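Local coordinates for protein exopolygalacturonate lyase (Vibrio vulnificus, PDB 5A29) that probably cleaves polygalacturonate (pectate) chains by beta-elimination, as a manganese-binding lyase of polysaccharide lyase family 2, at residues A[39-44]-A[90-94]; A[44-48]-A[109-113]; A[417-421]-A[432-436]; A[469-473]-A[488-493]. One frame throughout, in Å; residues are numbered along the deposited sequence.

Interaction 1: A[39-44]-A[90-94]; sequences YIDNVL and FLRAL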
loop_
_atom_site.group_PDB
_atom_site.type_symbol
_atom_site.label_atom_id
_atom_site.label_comp_id
_atom_site.label_asym_id
_atom_site.label_seq_id
_atom_site.Cartn_x
_atom_site.Cartn_y
_atom_site.Cartn_z
ATOM N N TYR A 39 -16.450 17.581 -0.607
ATOM C CA TYR A 39 -16.275 16.130 -0.833
ATOM C C TYR A 39 -16.758 15.352 0.359
ATOM O O TYR A 39 -17.522 14.374 0.207
ATOM C CB TYR A 39 -14.764 15.901 -1.048
ATOM C CG TYR A 39 -14.354 14.448 -0.991
ATOM C CD1 TYR A 39 -14.713 13.588 -2.007
ATOM C CD2 TYR A 39 -13.594 13.964 0.075
ATOM C CE1 TYR A 39 -14.286 12.266 -2.011
ATOM C CE2 TYR A 39 -13.215 12.592 0.123
ATOM C CZ TYR A 39 -13.517 11.793 -0.973
ATOM O OH TYR A 39 -13.141 10.463 -1.030
ATOM N N ILE A 40 -16.306 15.721 1.564
ATOM C CA ILE A 40 -16.762 14.966 2.742
ATOM C C ILE A 40 -18.288 14.962 2.863
ATOM O O ILE A 40 -18.910 13.919 3.138
ATOM C CB ILE A 40 -16.049 15.475 4.016
ATOM C CG1 ILE A 40 -14.532 15.080 3.994
ATOM C CG2 ILE A 40 -16.775 15.091 5.318
ATOM C CD1 ILE A 40 -13.704 15.851 5.054
ATOM N N ASP A 41 -18.905 16.141 2.660
ATOM C CA ASP A 41 -20.371 16.250 2.729
ATOM C C ASP A 41 -21.050 15.356 1.707
ATOM O O ASP A 41 -22.012 14.720 2.042
ATOM C CB ASP A 41 -20.811 17.705 2.487
ATOM C CG ASP A 41 -20.448 18.617 3.662
ATOM O OD1 ASP A 41 -20.217 18.089 4.779
ATOM O OD2 ASP A 41 -20.351 19.852 3.469
ATOM N N ASN A 42 -20.513 15.298 0.486
ATOM C CA ASN A 42 -21.010 14.451 -0.576
ATOM C C ASN A 42 -20.934 12.981 -0.183
ATOM O O ASN A 42 -21.904 12.244 -0.309
ATOM C CB ASN A 42 -20.242 14.690 -1.876
ATOM C CG ASN A 42 -20.639 16.019 -2.544
ATOM O OD1 ASN A 42 -21.727 16.555 -2.247
ATOM N ND2 ASN A 42 -19.819 16.527 -3.428
ATOM N N VAL A 43 -19.764 12.557 0.307
ATOM C CA VAL A 43 -19.608 11.161 0.701
ATOM C C VAL A 43 -20.592 10.783 1.773
ATOM O O VAL A 43 -21.192 9.708 1.694
ATOM C CB VAL A 43 -18.193 10.884 1.209
ATOM C CG1 VAL A 43 -18.114 9.465 1.770
ATOM C CG2 VAL A 43 -17.224 11.074 0.060
ATOM N N LEU A 44 -20.713 11.613 2.800
ATOM C CA LEU A 44 -21.557 11.237 3.961
ATOM C C LEU A 44 -23.070 11.226 3.612
ATOM O O LEU A 44 -23.869 10.525 4.277
ATOM C CB LEU A 44 -21.312 12.153 5.156
ATOM C CG LEU A 44 -19.888 12.103 5.804
ATOM C CD1 LEU A 44 -19.673 13.232 6.812
ATOM C CD2 LEU A 44 -19.521 10.732 6.377
ATOM N N PHE A 90 -10.452 7.449 3.896
ATOM C CA PHE A 90 -11.535 8.382 4.255
ATOM C C PHE A 90 -11.636 8.638 5.752
ATOM O O PHE A 90 -11.844 9.786 6.162
ATOM C CB PHE A 90 -12.879 7.910 3.655
ATOM C CG PHE A 90 -13.986 8.938 3.794
ATOM C CD1 PHE A 90 -13.956 10.097 2.988
ATOM C CD2 PHE A 90 -14.965 8.815 4.786
ATOM C CE1 PHE A 90 -14.954 11.080 3.141
ATOM C CE2 PHE A 90 -15.960 9.766 4.927
ATOM C CZ PHE A 90 -15.937 10.916 4.117
ATOM N N LEU A 91 -11.452 7.587 6.593
ATOM C CA LEU A 91 -11.280 7.790 8.029
ATOM C C LEU A 91 -10.158 8.767 8.341
ATOM O O LEU A 91 -10.320 9.703 9.176
ATOM C CB LEU A 91 -11.058 6.477 8.770
ATOM C CG LEU A 91 -12.129 5.413 8.631
ATOM C CD1 LEU A 91 -11.648 4.165 9.417
ATOM C CD2 LEU A 91 -13.486 5.898 9.191
ATOM N N ARG A 92 -9.015 8.599 7.684
ATOM C CA ARG A 92 -7.919 9.498 7.893
ATOM C C ARG A 92 -8.273 10.929 7.457
ATOM O O ARG A 92 -7.803 11.841 8.068
ATOM C CB ARG A 92 -6.662 9.024 7.160
ATOM C CG ARG A 92 -6.028 7.741 7.756
ATOM C CD ARG A 92 -4.796 7.332 6.912
ATOM N NE ARG A 92 -4.170 6.120 7.534
ATOM C CZ ARG A 92 -4.399 4.858 7.076
ATOM N NH1 ARG A 92 -5.131 4.647 6.013
ATOM N NH2 ARG A 92 -3.830 3.791 7.651
ATOM N N ALA A 93 -9.024 11.105 6.357
ATOM C CA ALA A 93 -9.422 12.478 5.964
ATOM C C ALA A 93 -10.351 13.088 6.991
ATOM O O ALA A 93 -10.176 14.260 7.309
ATOM C CB ALA A 93 -10.165 12.418 4.623
ATOM N N LEU A 94 -11.283 12.293 7.549
ATOM C CA LEU A 94 -12.222 12.816 8.606
ATOM C C LEU A 94 -11.454 13.270 9.815
ATOM O O LEU A 94 -11.685 14.371 10.379
ATOM C CB LEU A 94 -13.264 11.786 9.000
ATOM C CG LEU A 94 -14.352 11.451 7.985
ATOM C CD1 LEU A 94 -15.243 10.323 8.506
ATOM C CD2 LEU A 94 -15.217 12.690 7.632
#
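A single knob-into-hole contact joins two helices far apart in sequence: the Phe90 ring of helix 88-101 is the knob, and Tyr39, Ile40, Val43 and Leu44 of helix 27-46 form the hole. The two segments run at 128° to each other, with axes 11.7 Å apart at closest approach, a separation that the large ring bridges. With CG anti to the backbone N (chi1 -171°), Phe90 reaches across toward Val43, whose CG1 lies over one ring face, 3.9 Å from the centroid, in a CH-pi contact. Around the rim, Tyr39 CE2 meets Phe90 CE1 at 3.8 Å, at the edge of the Phe90 ring and near its plane, the two ring planes being 73° apart, while Leu44 CD2 approaches Phe90 CE2, 4.0 Å away and also near that plane. One turn along helix 88-101 from the knob, Leu94 CD2 touches Ile40 CG2 at 3.7 Å. Beyond the pair, Pro522 of helix 521-532 packs on both Tyr39 and Ala93, and Phe506 meets the Tyr39 ring edge-to-face. The contact is almost wholly between carbon atoms, so the specificity lies in shape: a face taken by one methyl and an edge hemmed in by a ring and a leucine probably limit how the phenyl group can turn.

Interaction 2: A[44-48]-A[109-113]; sequences LQEGR and EAVRI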
loop_
_atom_site.group_PDB
_atom_site.type_symbol
_atom_site.label_atom_id
_atom_site.label_comp_id
_atom_site.label_asym_id
_atom_site.label_seq_id
_atom_site.Cartn_x
_atom_site.Cartn_y
_atom_site.Cartn_z
ATOM N N LEU A 44 -20.713 11.613 2.800
ATOM C CA LEU A 44 -21.557 11.237 3.961
ATOM C C LEU A 44 -23.070 11.226 3.612
ATOM O O LEU A 44 -23.869 10.525 4.277
ATOM C CB LEU A 44 -21.312 12.153 5.156
ATOM C CG LEU A 44 -19.888 12.103 5.804
ATOM C CD1 LEU A 44 -19.673 13.232 6.812
ATOM C CD2 LEU A 44 -19.521 10.732 6.377
ATOM N N GLN A 45 -23.427 11.973 2.584
ATOM C CA GLN A 45 -24.825 12.009 2.034
ATOM C C GLN A 45 -25.033 10.964 0.982
ATOM O O GLN A 45 -25.842 10.051 1.180
ATOM C CB GLN A 45 -25.155 13.406 1.440
ATOM C CG GLN A 45 -26.526 13.425 0.732
ATOM C CD GLN A 45 -27.635 13.246 1.736
ATOM O OE1 GLN A 45 -27.724 14.006 2.692
ATOM N NE2 GLN A 45 -28.465 12.210 1.567
ATOM N N GLU A 46 -24.356 11.099 -0.153
ATOM C CA GLU A 46 -24.564 10.228 -1.275
ATOM C C GLU A 46 -24.050 8.810 -1.026
ATOM O O GLU A 46 -24.484 7.867 -1.709
ATOM C CB GLU A 46 -23.949 10.819 -2.525
ATOM C CG GLU A 46 -24.439 12.254 -2.733
ATOM C CD GLU A 46 -23.746 12.912 -3.896
ATOM O OE1 GLU A 46 -22.491 12.784 -4.032
ATOM O OE2 GLU A 46 -24.469 13.590 -4.667
ATOM N N GLY A 47 -23.113 8.653 -0.071
ATOM C CA GLY A 47 -22.578 7.316 0.200
ATOM C C GLY A 47 -23.393 6.542 1.240
ATOM O O GLY A 47 -22.921 5.527 1.739
ATOM N N ARG A 48 -24.567 7.051 1.635
ATOM C CA ARG A 48 -25.475 6.345 2.582
ATOM C C ARG A 48 -26.640 5.714 1.790
ATOM O O ARG A 48 -27.115 6.310 0.810
ATOM C CB ARG A 48 -26.010 7.273 3.691
ATOM C CG ARG A 48 -25.301 7.144 5.043
ATOM C CD ARG A 48 -23.781 7.288 4.859
ATOM N NE ARG A 48 -23.046 6.996 6.096
ATOM C CZ ARG A 48 -22.706 7.907 6.982
ATOM N NH1 ARG A 48 -23.015 9.195 6.801
ATOM N NH2 ARG A 48 -22.070 7.554 8.073
ATOM N N GLU A 109 -17.926 11.594 13.533
ATOM C CA GLU A 109 -18.627 10.812 12.551
ATOM C C GLU A 109 -17.742 9.589 12.160
ATOM O O GLU A 109 -18.276 8.501 11.942
ATOM C CB GLU A 109 -18.928 11.662 11.293
ATOM C CG GLU A 109 -19.624 10.912 10.149
ATOM C CD GLU A 109 -21.009 10.366 10.538
ATOM O OE1 GLU A 109 -21.455 10.651 11.673
ATOM O OE2 GLU A 109 -21.645 9.629 9.741
ATOM N N ALA A 110 -16.424 9.781 12.079
ATOM C CA ALA A 110 -15.493 8.613 11.846
ATOM C C ALA A 110 -15.688 7.565 12.979
ATOM O O ALA A 110 -15.821 6.346 12.715
ATOM C CB ALA A 110 -14.033 9.092 11.836
ATOM N N VAL A 111 -15.775 8.067 14.221
ATOM C CA VAL A 111 -16.059 7.169 15.375
ATOM C C VAL A 111 -17.385 6.449 15.215
ATOM O O VAL A 111 -17.457 5.204 15.287
ATOM C CB VAL A 111 -15.968 7.895 16.719
ATOM C CG1 VAL A 111 -16.425 6.972 17.899
ATOM C CG2 VAL A 111 -14.568 8.401 16.960
ATOM N N ARG A 112 -18.438 7.201 14.879
ATOM C CA ARG A 112 -19.739 6.599 14.655
ATOM C C ARG A 112 -19.792 5.479 13.597
ATOM O O ARG A 112 -20.438 4.428 13.790
ATOM C CB ARG A 112 -20.792 7.710 14.329
ATOM C CG ARG A 112 -22.248 7.236 14.433
ATOM C CD ARG A 112 -23.252 8.401 14.295
ATOM N NE ARG A 112 -23.362 8.713 12.877
ATOM C CZ ARG A 112 -24.257 8.176 12.053
ATOM N NH1 ARG A 112 -25.196 7.378 12.515
ATOM N NH2 ARG A 112 -24.222 8.464 10.756
ATOM N N ILE A 113 -19.182 5.724 12.444
ATOM C CA ILE A 113 -19.093 4.711 11.380
ATOM C C ILE A 113 -18.321 3.468 11.906
ATOM O O ILE A 113 -18.694 2.297 11.664
ATOM C CB ILE A 113 -18.291 5.279 10.190
ATOM C CG1 ILE A 113 -19.132 6.403 9.506
ATOM C CG2 ILE A 113 -17.964 4.129 9.214
ATOM C CD1 ILE A 113 -18.347 7.356 8.609
HETATM O O HOH W 1 -23.422 11.702 8.074
#
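Charge dominates this contact, in which Arg48, just past the end of helix 27-46, meets Glu109 of helix 105-120. The cross-segment salt bridge rests on Arg48 NH2, 2.7 Å from Glu109 OE2; the N-H points almost straight at the oxygen (167°) and meets it nearly along the C-O bond. That oxygen lies in the guanidinium plane, yet the carboxylate is turned 85° to it. A second, weak bond runs from Arg48 NH1 to the same Glu109 OE2. A bend at chi2 (62°) in Glu109 sets its carboxylate between two arginines, and Arg112 grips it side-on: NE donates to Glu109 OE1 and NH2 to Glu109 OE2, each at 3.0 Å, the latter on the syn lone pair. Thus OE2 accepts from both arginines, whose charges probably favour its ionised form.

Hydrogen bonds to neutral partners steady Arg48. NH1 donates to Leu44 O at 3.0 Å, on a carbonyl lone pair, and to a water that returns a weak bond to Glu109 OE2.

Among carbons, Leu44 CD2 lies 3.8 Å from Glu109 CG and 4.2 Å from Ile113 CD1. Ile113 CG1 packs against Arg48 NH2.

The carbonyls of Pro55 and Leu56 take Arg48 NH2 and NE, drawing in the loop after helix 27-46. Phe90 of helix 88-101 packs on Leu44, while on the side of helix 105-120 turned away from 44-48, Ala110 meets Leu94 of helix 88-101 and Phe164 of helix 162-168.

Interaction 3: A[417-421]-A[432-436]; sequences LLPIL and LWQLA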
loop_
_atom_site.group_PDB
_atom_site.type_symbol
_atom_site.label_atom_id
_atom_site.label_comp_id
_atom_site.label_asym_id
_atom_site.label_seq_id
_atom_site.Cartn_x
_atom_site.Cartn_y
_atom_site.Cartn_z
ATOM N N LEU A 417 10.071 8.977 -4.580
ATOM C CA LEU A 417 10.689 10.112 -3.870
ATOM C C LEU A 417 10.371 10.177 -2.386
ATOM O O LEU A 417 11.249 10.547 -1.539
ATOM C CB LEU A 417 10.318 11.433 -4.584
ATOM C CG LEU A 417 10.823 12.722 -3.868
ATOM C CD1 LEU A 417 12.342 12.845 -3.960
ATOM C CD2 LEU A 417 10.214 13.941 -4.589
ATOM N N LEU A 418 9.101 9.917 -2.030
ATOM C CA LEU A 418 8.697 10.120 -0.642
ATOM C C LEU A 418 9.520 9.346 0.427
ATOM O O LEU A 418 9.864 9.921 1.466
ATOM C CB LEU A 418 7.194 9.858 -0.490
ATOM C CG LEU A 418 6.587 10.220 0.913
ATOM C CD1 LEU A 418 6.703 11.739 1.110
ATOM C CD2 LEU A 418 5.122 9.841 0.844
ATOM N N PRO A 419 9.787 8.044 0.205
ATOM C CA PRO A 419 10.608 7.292 1.166
ATOM C C PRO A 419 12.022 7.855 1.251
ATOM O O PRO A 419 12.628 7.768 2.337
ATOM C CB PRO A 419 10.631 5.847 0.603
ATOM C CG PRO A 419 9.455 5.771 -0.304
ATOM C CD PRO A 419 9.251 7.168 -0.866
ATOM N N ILE A 420 12.575 8.347 0.138
ATOM C CA ILE A 420 13.937 8.866 0.149
ATOM C C ILE A 420 13.944 10.129 1.046
ATOM O O ILE A 420 14.844 10.313 1.863
ATOM C CB ILE A 420 14.405 9.184 -1.258
ATOM C CG1 ILE A 420 14.588 7.858 -2.033
ATOM C CG2 ILE A 420 15.688 10.031 -1.309
ATOM C CD1 ILE A 420 14.672 8.168 -3.470
ATOM N N LEU A 421 12.927 10.972 0.906
ATOM C CA LEU A 421 12.814 12.189 1.741
ATOM C C LEU A 421 12.529 11.837 3.186
ATOM O O LEU A 421 13.156 12.459 4.095
ATOM C CB LEU A 421 11.689 13.134 1.230
ATOM C CG LEU A 421 12.022 13.738 -0.161
ATOM C CD1 LEU A 421 10.831 14.602 -0.697
ATOM C CD2 LEU A 421 13.353 14.533 -0.151
ATOM N N LEU A 432 21.411 10.224 -0.213
ATOM C CA LEU A 432 19.937 10.382 -0.317
ATOM C C LEU A 432 19.621 11.752 -0.858
ATOM O O LEU A 432 18.692 11.920 -1.686
ATOM C CB LEU A 432 19.266 10.238 1.046
ATOM C CG LEU A 432 19.216 8.819 1.683
ATOM C CD1 LEU A 432 18.609 8.869 3.080
ATOM C CD2 LEU A 432 18.503 7.817 0.778
ATOM N N TRP A 433 20.279 12.801 -0.311
ATOM C CA TRP A 433 20.013 14.136 -0.819
ATOM C C TRP A 433 20.269 14.221 -2.347
ATOM O O TRP A 433 19.443 14.776 -3.093
ATOM C CB TRP A 433 20.838 15.255 -0.062
ATOM C CG TRP A 433 20.453 16.619 -0.608
ATOM C CD1 TRP A 433 21.059 17.355 -1.595
ATOM C CD2 TRP A 433 19.316 17.357 -0.190
ATOM N NE1 TRP A 433 20.343 18.521 -1.807
ATOM C CE2 TRP A 433 19.288 18.553 -0.936
ATOM C CE3 TRP A 433 18.337 17.141 0.814
ATOM C CZ2 TRP A 433 18.244 19.542 -0.789
ATOM C CZ3 TRP A 433 17.298 18.150 0.975
ATOM C CH2 TRP A 433 17.283 19.299 0.183
ATOM N N GLN A 434 21.402 13.696 -2.843
ATOM C CA GLN A 434 21.704 13.768 -4.260
ATOM C C GLN A 434 20.627 12.999 -5.092
ATOM O O GLN A 434 20.244 13.452 -6.184
ATOM C CB GLN A 434 23.055 13.104 -4.568
ATOM C CG GLN A 434 24.232 13.975 -4.070
ATOM C CD GLN A 434 24.238 15.295 -4.821
ATOM O OE1 GLN A 434 24.259 15.266 -6.024
ATOM N NE2 GLN A 434 24.079 16.435 -4.123
ATOM N N LEU A 435 20.141 11.916 -4.555
ATOM C CA LEU A 435 19.125 11.112 -5.282
ATOM C C LEU A 435 17.817 11.963 -5.329
ATOM O O LEU A 435 17.158 12.069 -6.384
ATOM C CB LEU A 435 18.914 9.836 -4.486
ATOM C CG LEU A 435 17.966 8.849 -5.110
ATOM C CD1 LEU A 435 18.454 8.555 -6.516
ATOM C CD2 LEU A 435 17.886 7.570 -4.267
ATOM N N ALA A 436 17.447 12.578 -4.192
ATOM C CA ALA A 436 16.192 13.358 -4.165
ATOM C C ALA A 436 16.312 14.557 -5.120
ATOM O O ALA A 436 15.336 14.906 -5.825
ATOM C CB ALA A 436 15.871 13.843 -2.742
#
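Helices 417-426 and 430-442 run antiparallel where Ile420 faces Leu432, the segment axes 9.7 Å apart and inclined at 151°, with the CA atoms of these two residues separated by 6.2 Å. Ile420 is the central side chain, and its two branches divide the work. CG2 lies against the backbone of the partner helix, 3.6 Å from Leu432 O, and also touches Leu432 CD2 and Ala436 CB. The longer arm, with CG1 anti to the carbonyl carbon (chi1 -69°), carries CD1 to within 3.4 Å of Leu435 CD2, tighter than usual for two methyl groups, and the two side chains cross there at about a right angle. Only a short turn separates the helices, so the contact closes a helical hairpin of the kind that builds the (alpha/alpha)7 barrel of polysaccharide lyase family 2. Ala436 CB fits between Leu417 and Leu421, 3.9 Å from Leu417 CD1 and 3.7 Å from Leu421 CD2. Leu421 sets off away from the partner helix, and it is CD2 that turns back to the alanine. Ser472 of helix 467-480 packs against both leucines, whereas Tyr367 of helix 353-370 covers Ile420 and Leu435.

Interaction 4: A[469-473]-A[488-493]; sequences TLFSA and FARAAA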
loop_
_atom_site.group_PDB
_atom_site.type_symbol
_atom_site.label_atom_id
_atom_site.label_comp_id
_atom_site.label_asym_id
_atom_site.label_seq_id
_atom_site.Cartn_x
_atom_site.Cartn_y
_atom_site.Cartn_z
ATOM N N THR A 469 3.227 14.910 -4.892
ATOM C CA THR A 469 3.949 16.204 -4.941
ATOM C C THR A 469 3.840 16.918 -3.613
ATOM O O THR A 469 4.847 17.491 -3.085
ATOM C CB THR A 469 3.356 17.150 -6.049
ATOM O OG1 THR A 469 3.241 16.393 -7.275
ATOM C CG2 THR A 469 4.277 18.334 -6.253
ATOM N N LEU A 470 2.612 16.932 -3.087
ATOM C CA LEU A 470 2.324 17.676 -1.842
ATOM C C LEU A 470 3.015 16.964 -0.651
ATOM O O LEU A 470 3.615 17.635 0.184
ATOM C CB LEU A 470 0.816 17.753 -1.525
ATOM C CG LEU A 470 -0.100 18.384 -2.609
ATOM C CD1 LEU A 470 -1.463 18.720 -1.967
ATOM C CD2 LEU A 470 0.580 19.633 -3.094
ATOM N N PHE A 471 2.907 15.633 -0.541
ATOM C CA PHE A 471 3.530 14.993 0.639
ATOM C C PHE A 471 5.036 15.216 0.571
ATOM O O PHE A 471 5.715 15.301 1.619
ATOM C CB PHE A 471 3.282 13.472 0.675
ATOM C CG PHE A 471 1.852 13.092 1.012
ATOM C CD1 PHE A 471 1.215 13.560 2.158
ATOM C CD2 PHE A 471 1.126 12.251 0.146
ATOM C CE1 PHE A 471 -0.125 13.178 2.451
ATOM C CE2 PHE A 471 -0.191 11.869 0.451
ATOM C CZ PHE A 471 -0.825 12.322 1.633
ATOM N N SER A 472 5.598 15.164 -0.626
ATOM C CA SER A 472 7.058 15.282 -0.735
ATOM C C SER A 472 7.484 16.731 -0.404
ATOM O O SER A 472 8.533 16.983 0.201
ATOM C CB SER A 472 7.498 14.975 -2.168
ATOM O OG SER A 472 7.344 13.549 -2.400
ATOM N N ALA A 473 6.756 17.695 -0.955
ATOM C CA ALA A 473 7.111 19.125 -0.675
ATOM C C ALA A 473 7.008 19.442 0.821
ATOM O O ALA A 473 7.817 20.220 1.375
ATOM C CB ALA A 473 6.216 20.060 -1.556
ATOM N N PHE A 488 5.646 26.470 -3.342
ATOM C CA PHE A 488 5.555 25.406 -4.343
ATOM C C PHE A 488 4.376 24.465 -4.080
ATOM O O PHE A 488 3.604 24.151 -5.012
ATOM C CB PHE A 488 6.890 24.627 -4.357
ATOM C CG PHE A 488 6.890 23.425 -5.289
ATOM C CD1 PHE A 488 7.097 23.598 -6.632
ATOM C CD2 PHE A 488 6.773 22.117 -4.745
ATOM C CE1 PHE A 488 7.168 22.507 -7.509
ATOM C CE2 PHE A 488 6.809 21.004 -5.608
ATOM C CZ PHE A 488 7.013 21.193 -6.982
ATOM N N ALA A 489 4.211 24.036 -2.824
ATOM C CA ALA A 489 3.153 23.093 -2.525
ATOM C C ALA A 489 1.778 23.771 -2.695
ATOM O O ALA A 489 0.826 23.146 -3.123
ATOM C CB ALA A 489 3.291 22.620 -1.100
ATOM N N ARG A 490 1.653 25.004 -2.267
ATOM C CA ARG A 490 0.368 25.727 -2.420
ATOM C C ARG A 490 -0.029 25.824 -3.908
ATOM O O ARG A 490 -1.200 25.546 -4.253
ATOM C CB ARG A 490 0.492 27.185 -1.868
ATOM C CG ARG A 490 0.369 27.239 -0.368
ATOM C CD ARG A 490 0.763 28.667 0.082
ATOM N NE ARG A 490 -0.045 29.119 1.184
ATOM C CZ ARG A 490 0.397 29.911 2.173
ATOM N NH1 ARG A 490 1.669 30.314 2.214
ATOM N NH2 ARG A 490 -0.442 30.295 3.129
ATOM N N ALA A 491 0.915 26.192 -4.772
ATOM C CA ALA A 491 0.618 26.284 -6.184
ATOM C C ALA A 491 0.223 24.912 -6.756
ATOM O O ALA A 491 -0.748 24.775 -7.533
ATOM C CB ALA A 491 1.827 26.814 -6.922
ATOM N N ALA A 492 1.003 23.888 -6.384
ATOM C CA ALA A 492 0.662 22.515 -6.779
ATOM C C ALA A 492 -0.697 22.086 -6.266
ATOM O O ALA A 492 -1.411 21.380 -7.011
ATOM C CB ALA A 492 1.716 21.529 -6.287
ATOM N N ALA A 493 -1.015 22.363 -4.983
ATOM C CA ALA A 493 -2.317 21.946 -4.411
ATOM C C ALA A 493 -3.476 22.640 -5.190
ATOM O O ALA A 493 -4.522 22.035 -5.396
ATOM C CB ALA A 493 -2.409 22.326 -2.942
#
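Leu470, Thr469 and Phe488 carry much of the antiparallel packing between helices 467-480 and 484-500, which follow each other through a short turn and form a helical hairpin. Leu470 has the most surface buried. Its two methyls straddle the alanine-rich surface of the partner: CD2 rests on the backbone, 3.5 Å from Ala489 O, and on Ala492 CB at 3.9 Å, while CD1 meets Ala493 CB at 3.9 Å. With alanine at all three positions, little stands between the helices: the CA atoms of Leu470 and Ala489 are 5.5 Å apart, and the segment axes approach to 9.3 Å at 169°.

Thr469 turns its methyl inward. CG2, anti to the backbone N (chi1 -49°, measured to OG1), touches Phe488 CE2 at 3.7 Å and Ala492 CB, its side chain crossing that of the phenylalanine at about a right angle. The hydroxyl faces another set of partners, the carboxylate of Glu414 and the amide N of Ser466.

Phe488 is held from a second direction by Ala473, whose CB lies near the ring plane, at the edge, 3.8 Å from Phe488 CD2. One turn further along helix 467-480 than Thr469, this Ala473 CB also reaches Ala489 CB at 3.9 Å. The Trp445 ring meets that of Phe488 with their planes at about 45°, and Leu525 of helix 521-532 covers Leu470 and Ala493.

The threonine thereby divides its chemistry, giving the interface a methyl and keeping its hydrogen bonding for elsewhere. Between these segments the helices are held by close van der Waals fit, which the small residues allow.

Overall arrangement
From the N terminus, helix 27-46 opens two long connections. Interaction 1 closes back on it from helix 88-101 and interaction 2 from helix 105-120; because 44-48 follows 39-44 and 109-113 follows 90-94, the two loops cross. They share Leu44 and touch where Leu94 packs on Ala110, so three helices are bound together. Far along the chain, interactions 3 and 4 each close a short hairpin, one after the other, and these meet where Leu417, Leu418 and Leu421 pack on the 469-473 segment. The two groups do not touch directly, but helix 521-532 packs on both interactions 1 and 4, bringing early and late helices of the fold together.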